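Neutral ceramidase (PDB 2ZWS) hydrolyses the N-acyl linkage of ceramides to release sphingosine and a free fatty acid, and also runs the reverse synthesis, as a secreted zinc-dependent amidase. Local coordinates at residues Ala416-Arg419 against Ile420-Val424; Leu166-Pro169 against Asp170-Gly173. All blocks are in the same frame, centred on the assembly; numbering follows the deposited sequence.

Contact 1 of 2, residues Ala416-Arg419 against Ile420-Val424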
ATOM      1  N   ALA A 416      -7.194 -11.527 -15.732  1.00 14.79           N
ATOM      2  CA  ALA A 416      -6.062 -10.850 -16.393  1.00 14.56           C
ATOM      3  C   ALA A 416      -4.745 -11.335 -15.769  1.00 15.09           C
ATOM      4  O   ALA A 416      -3.768 -11.618 -16.480  1.00 15.32           O
ATOM      5  CB  ALA A 416      -6.207  -9.334 -16.335  1.00 15.21           C
ATOM      6  N   GLY A 417      -4.747 -11.476 -14.452  1.00 15.25           N
ATOM      7  CA  GLY A 417      -3.560 -11.958 -13.740  1.00 15.30           C
ATOM      8  C   GLY A 417      -3.342 -13.450 -13.914  1.00 16.10           C
ATOM      9  O   GLY A 417      -2.210 -13.916 -14.165  1.00 15.99           O
ATOM     10  N   VAL A 418      -4.431 -14.213 -13.791  1.00 15.49           N
ATOM     11  CA  VAL A 418      -4.346 -15.670 -13.957  1.00 15.66           C
ATOM     12  C   VAL A 418      -3.805 -16.059 -15.341  1.00 14.94           C
ATOM     13  O   VAL A 418      -2.976 -16.950 -15.453  1.00 16.05           O
ATOM     14  CB  VAL A 418      -5.696 -16.385 -13.665  1.00 16.26           C
ATOM     15  CG1 VAL A 418      -5.618 -17.862 -14.068  1.00 16.96           C
ATOM     16  CG2 VAL A 418      -6.031 -16.257 -12.193  1.00 16.76           C
ATOM     17  N   ARG A 419      -4.276 -15.397 -16.390  1.00 14.77           N
ATOM     18  CA  ARG A 419      -3.772 -15.718 -17.739  1.00 14.87           C
ATOM     19  C   ARG A 419      -2.249 -15.482 -17.851  1.00 15.07           C
ATOM     20  O   ARG A 419      -1.519 -16.263 -18.483  1.00 16.06           O
ATOM     21  CB  ARG A 419      -4.512 -14.917 -18.803  1.00 16.32           C
ATOM     22  CG  ARG A 419      -5.876 -15.524 -19.142  1.00 16.32           C
ATOM     23  CD  ARG A 419      -6.482 -14.729 -20.261  1.00 19.31           C
ATOM     24  NE  ARG A 419      -7.918 -14.948 -20.359  1.00 21.88           N
ATOM     25  CZ  ARG A 419      -8.694 -14.253 -21.178  1.00 23.80           C
ATOM     26  NH1 ARG A 419     -10.009 -14.495 -21.218  1.00 26.07           N
ATOM     27  NH2 ARG A 419      -8.150 -13.326 -21.960  1.00 24.09           N
ATOM     28  N   ILE A 420      -1.773 -14.415 -17.220  1.00 15.63           N
ATOM     29  CA  ILE A 420      -0.340 -14.113 -17.263  1.00 14.67           C
ATOM     30  C   ILE A 420       0.443 -15.145 -16.452  1.00 15.04           C
ATOM     31  O   ILE A 420       1.441 -15.673 -16.916  1.00 14.75           O
ATOM     32  CB  ILE A 420      -0.051 -12.686 -16.792  1.00 14.74           C
ATOM     33  CG1 ILE A 420      -0.707 -11.694 -17.767  1.00 14.14           C
ATOM     34  CG2 ILE A 420       1.456 -12.453 -16.725  1.00 15.53           C
ATOM     35  CD1 ILE A 420      -0.630 -10.231 -17.348  1.00 13.62           C
ATOM     36  N   ARG A 421      -0.060 -15.474 -15.267  1.00 15.46           N
ATOM     37  CA  ARG A 421       0.536 -16.502 -14.433  0.50 16.41           C
ATOM     38  C   ARG A 421       0.694 -17.822 -15.194  1.00 17.12           C
ATOM     39  O   ARG A 421       1.772 -18.423 -15.190  1.00 18.37           O
ATOM     40  CB  ARG A 421      -0.349 -16.718 -13.218  0.50 15.85           C
ATOM     41  CG  ARG A 421       0.402 -16.832 -11.926  0.50 16.39           C
ATOM     42  CD  ARG A 421      -0.548 -17.343 -10.875  0.50 14.47           C
ATOM     43  NE  ARG A 421      -1.668 -16.438 -10.653  0.50 13.59           N
ATOM     44  CZ  ARG A 421      -2.774 -16.754  -9.969  0.50 12.12           C
ATOM     45  NH1 ARG A 421      -2.951 -17.974  -9.454  0.50 10.18           N
ATOM     46  NH2 ARG A 421      -3.714 -15.828  -9.791  0.50 13.17           N
ATOM     47  N   ARG A 422      -0.381 -18.260 -15.849  1.00 17.52           N
ATOM     48  CA  ARG A 422      -0.385 -19.501 -16.643  0.60 18.17           C
ATOM     49  C   ARG A 422       0.659 -19.458 -17.746  1.00 17.48           C
ATOM     50  O   ARG A 422       1.371 -20.435 -17.990  1.00 18.08           O
ATOM     51  CB  ARG A 422      -1.751 -19.727 -17.288  0.60 18.62           C
ATOM     52  CG  ARG A 422      -2.827 -20.187 -16.336  0.60 19.69           C
ATOM     53  CD  ARG A 422      -4.189 -20.194 -17.006  0.60 22.10           C
ATOM     54  NE  ARG A 422      -5.180 -20.686 -16.062  0.60 24.96           N
ATOM     55  CZ  ARG A 422      -6.491 -20.538 -16.182  0.60 26.71           C
ATOM     56  NH1 ARG A 422      -7.012 -19.883 -17.214  0.60 25.84           N
ATOM     57  NH2 ARG A 422      -7.277 -21.039 -15.242  0.60 26.08           N
ATOM     58  N   ALA A 423       0.703 -18.325 -18.448  1.00 16.94           N
ATOM     59  CA  ALA A 423       1.594 -18.181 -19.601  1.00 16.85           C
ATOM     60  C   ALA A 423       3.055 -18.204 -19.147  1.00 16.36           C
ATOM     61  O   ALA A 423       3.907 -18.841 -19.772  1.00 16.40           O
ATOM     62  CB  ALA A 423       1.278 -16.917 -20.344  1.00 17.10           C
ATOM     63  N   VAL A 424       3.342 -17.508 -18.044  1.00 16.01           N
ATOM     64  CA  VAL A 424       4.681 -17.487 -17.474  1.00 15.76           C
ATOM     65  C   VAL A 424       5.087 -18.854 -16.917  1.00 16.66           C
ATOM     66  O   VAL A 424       6.213 -19.315 -17.170  1.00 17.89           O
ATOM     67  CB  VAL A 424       4.816 -16.376 -16.419  1.00 14.32           C
ATOM     68  CG1 VAL A 424       6.113 -16.548 -15.561  1.00 14.41           C
ATOM     69  CG2 VAL A 424       4.756 -15.007 -17.095  1.00 14.42           C
TER
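A416 meets I420 one turn on: its carbonyl O sits 3.3 Å from I420 CG1 and also accepts a hydrogen bond from the side chain of Q472 on helix 471-488. The next carbonyl belongs to G417, and R421 N bonds to its O at 2.9 Å, almost straight at 170°. V418 O takes R422 N in the same i to i+4 pattern of an alpha helix, here 414-428. The V418 side chain then splits its methyls between two arginines, each modelled in two conformers and described here in one. CG1, anti to the backbone N (chi1 171°), lies over the middle of one face of the R422 guanidinium, 3.5 Å from R422 CZ. CG2 goes to R421 instead, 3.4 Å from NH2, approaching that guanidinium obliquely; the chain of R421 bends at chi3, and its NH2 forms a salt bridge with D179 and a hydrogen bond with N245. At R419 the carbonyl O accepts A423 N at 3.0 Å, while the extended side chain runs off the helix to a salt bridge with E453. Chemically, V418 offers both guanidinium groups methyl carbon alone, a grip that the second conformers make partial at best; their charges look to acidic residues earlier in the chain, D179 for R421 and, weakly, D170 for R422.

Contact 2 of 2, residues Leu166-Pro169 against Asp170-Gly173; sequences LKNP and DIAG. Unlike the reference sequence in segment 170-173: A172 (reference Val).
L166 and I171 meet at their ends, L166 CD2 resting 3.8 Å from I171 CD1, with the two side chains running at a slant to each other. Deeper in the turn, the other branch of I171 does the touching: with CG1 placed between the backbone N and the carbonyl carbon (chi1 67°), CG2 is left to pack 3.6 Å from N168 CB. That same CB has D170 OD1 on it at 3.4 Å, so N168 CB meets the side chains of both D170 and I171. The N168 amide faces other partners: OD1 accepts from T451, and ND2 reaches E454 and the carbonyl of H165 at the end of helix 162-165. All this belongs to an irregular surface loop between that helix and strand 181-189, in the N-terminal ceramidase region and away from the zinc and magnesium sites. P169 and D170 lie side by side and point the same way, P169 CD 3.8 Å from D170 OD1. The D170 carboxylate has its main partner in R419 of helix 414-428. Across the bend in the backbone, one water accepts from I171 N at 3.1 Å and gives a weak bond to P169 O.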
ATOM      1  N   LEU A 166     -17.671 -13.113 -15.973  1.00 19.12           N
ATOM      2  CA  LEU A 166     -18.387 -14.212 -16.617  1.00 19.61           C
ATOM      3  C   LEU A 166     -18.317 -14.169 -18.131  1.00 20.32           C
ATOM      4  O   LEU A 166     -18.753 -15.129 -18.786  1.00 21.30           O
ATOM      5  CB  LEU A 166     -19.840 -14.237 -16.140  1.00 19.51           C
ATOM      6  CG  LEU A 166     -20.017 -14.499 -14.643  1.00 20.27           C
ATOM      7  CD1 LEU A 166     -21.486 -14.303 -14.231  1.00 19.99           C
ATOM      8  CD2 LEU A 166     -19.527 -15.872 -14.244  1.00 22.33           C
ATOM      9  N   LYS A 167     -17.803 -13.078 -18.702  1.00 20.53           N
ATOM     10  CA  LYS A 167     -17.623 -13.016 -20.155  1.00 21.56           C
ATOM     11  C   LYS A 167     -16.386 -13.790 -20.609  1.00 21.13           C
ATOM     12  O   LYS A 167     -16.205 -14.015 -21.803  1.00 20.31           O
ATOM     13  CB  LYS A 167     -17.540 -11.575 -20.670  1.00 22.57           C
ATOM     14  CG  LYS A 167     -18.735 -10.662 -20.369  1.00 25.77           C
ATOM     15  CD  LYS A 167     -20.026 -11.168 -20.988  1.00 29.00           C
ATOM     16  CE  LYS A 167     -21.070 -10.061 -21.012  1.00 33.85           C
ATOM     17  NZ  LYS A 167     -22.450 -10.599 -21.189  1.00 34.84           N
ATOM     18  N   ASN A 168     -15.504 -14.168 -19.674  1.00 20.84           N
ATOM     19  CA  ASN A 168     -14.321 -14.956 -20.025  1.00 21.59           C
ATOM     20  C   ASN A 168     -14.700 -16.407 -20.305  1.00 22.63           C
ATOM     21  O   ASN A 168     -15.490 -16.984 -19.566  1.00 23.09           O
ATOM     22  CB  ASN A 168     -13.289 -14.913 -18.900  1.00 21.24           C
ATOM     23  CG  ASN A 168     -12.743 -13.508 -18.665  1.00 20.24           C
ATOM     24  OD1 ASN A 168     -12.115 -12.912 -19.543  1.00 19.85           O
ATOM     25  ND2 ASN A 168     -13.006 -12.973 -17.478  1.00 17.39           N
ATOM     26  N   PRO A 169     -14.135 -16.998 -21.375  1.00 23.89           N
ATOM     27  CA  PRO A 169     -14.453 -18.396 -21.707  1.00 24.33           C
ATOM     28  C   PRO A 169     -13.688 -19.417 -20.867  1.00 24.95           C
ATOM     29  O   PRO A 169     -13.945 -20.618 -20.971  1.00 26.00           O
ATOM     30  CB  PRO A 169     -13.998 -18.512 -23.163  1.00 24.73           C
ATOM     31  CG  PRO A 169     -12.894 -17.542 -23.289  1.00 24.93           C
ATOM     32  CD  PRO A 169     -13.210 -16.394 -22.350  1.00 23.67           C
ATOM     33  N   ASP A 170     -12.757 -18.942 -20.042  1.00 24.74           N
ATOM     34  CA  ASP A 170     -11.775 -19.800 -19.389  1.00 24.37           C
ATOM     35  C   ASP A 170     -11.751 -19.664 -17.857  1.00 23.86           C
ATOM     36  O   ASP A 170     -10.678 -19.509 -17.265  1.00 24.04           O
ATOM     37  CB  ASP A 170     -10.378 -19.495 -19.965  1.00 24.88           C
ATOM     38  CG  ASP A 170      -9.893 -18.047 -19.654  1.00 25.84           C
ATOM     39  OD1 ASP A 170     -10.722 -17.112 -19.562  1.00 24.83           O
ATOM     40  OD2 ASP A 170      -8.663 -17.852 -19.528  1.00 28.42           O
ATOM     41  N   ILE A 171     -12.906 -19.768 -17.207  1.00 22.12           N
ATOM     42  CA  ILE A 171     -12.970 -19.489 -15.764  1.00 21.68           C
ATOM     43  C   ILE A 171     -13.109 -20.698 -14.837  1.00 21.17           C
ATOM     44  O   ILE A 171     -13.561 -20.548 -13.704  1.00 21.66           O
ATOM     45  CB  ILE A 171     -14.038 -18.422 -15.408  1.00 21.40           C
ATOM     46  CG1 ILE A 171     -15.468 -18.931 -15.672  1.00 21.59           C
ATOM     47  CG2 ILE A 171     -13.773 -17.144 -16.158  1.00 20.85           C
ATOM     48  CD1 ILE A 171     -16.558 -18.072 -15.043  1.00 21.53           C
ATOM     49  N   ALA A 172     -12.742 -21.890 -15.306  1.00 21.58           N
ATOM     50  CA  ALA A 172     -12.742 -23.056 -14.414  1.00 21.80           C
ATOM     51  C   ALA A 172     -11.817 -22.815 -13.225  1.00 21.94           C
ATOM     52  O   ALA A 172     -10.682 -22.383 -13.398  1.00 22.52           O
ATOM     53  CB  ALA A 172     -12.319 -24.313 -15.158  1.00 22.06           C
ATOM     54  N   GLY A 173     -12.324 -23.080 -12.022  1.00 21.81           N
ATOM     55  CA  GLY A 173     -11.592 -22.801 -10.784  1.00 21.19           C
ATOM     56  C   GLY A 173     -11.837 -21.385 -10.268  1.00 20.22           C
ATOM     57  O   GLY A 173     -11.377 -21.041  -9.187  1.00 20.95           O
TER
HETATM   58  O   HOH W   1     -15.395 -21.192 -18.248  1.00 28.84           O

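Contact 2 comes first along the chain, in the loop between helix 162-165 and strand 181-189; contact 1 follows some 240 residues later on helix 414-428. Their centres are nevertheless only 13 Å apart, both within the N-terminal ceramidase region, and they touch directly. D170 OD2 forms a salt bridge with R419 NE at 3.1 Å and has a longer, weak ion pair with R422 NH1, so one carboxylate of the loop meets two arginines on successive turns of the helix. R419 NH1 also packs against N168 and P169. A surface loop thus meets a partly buried helix whose first turn follows closely on the zinc ligand E411, joining distant parts of the sequence within the catalytic domain.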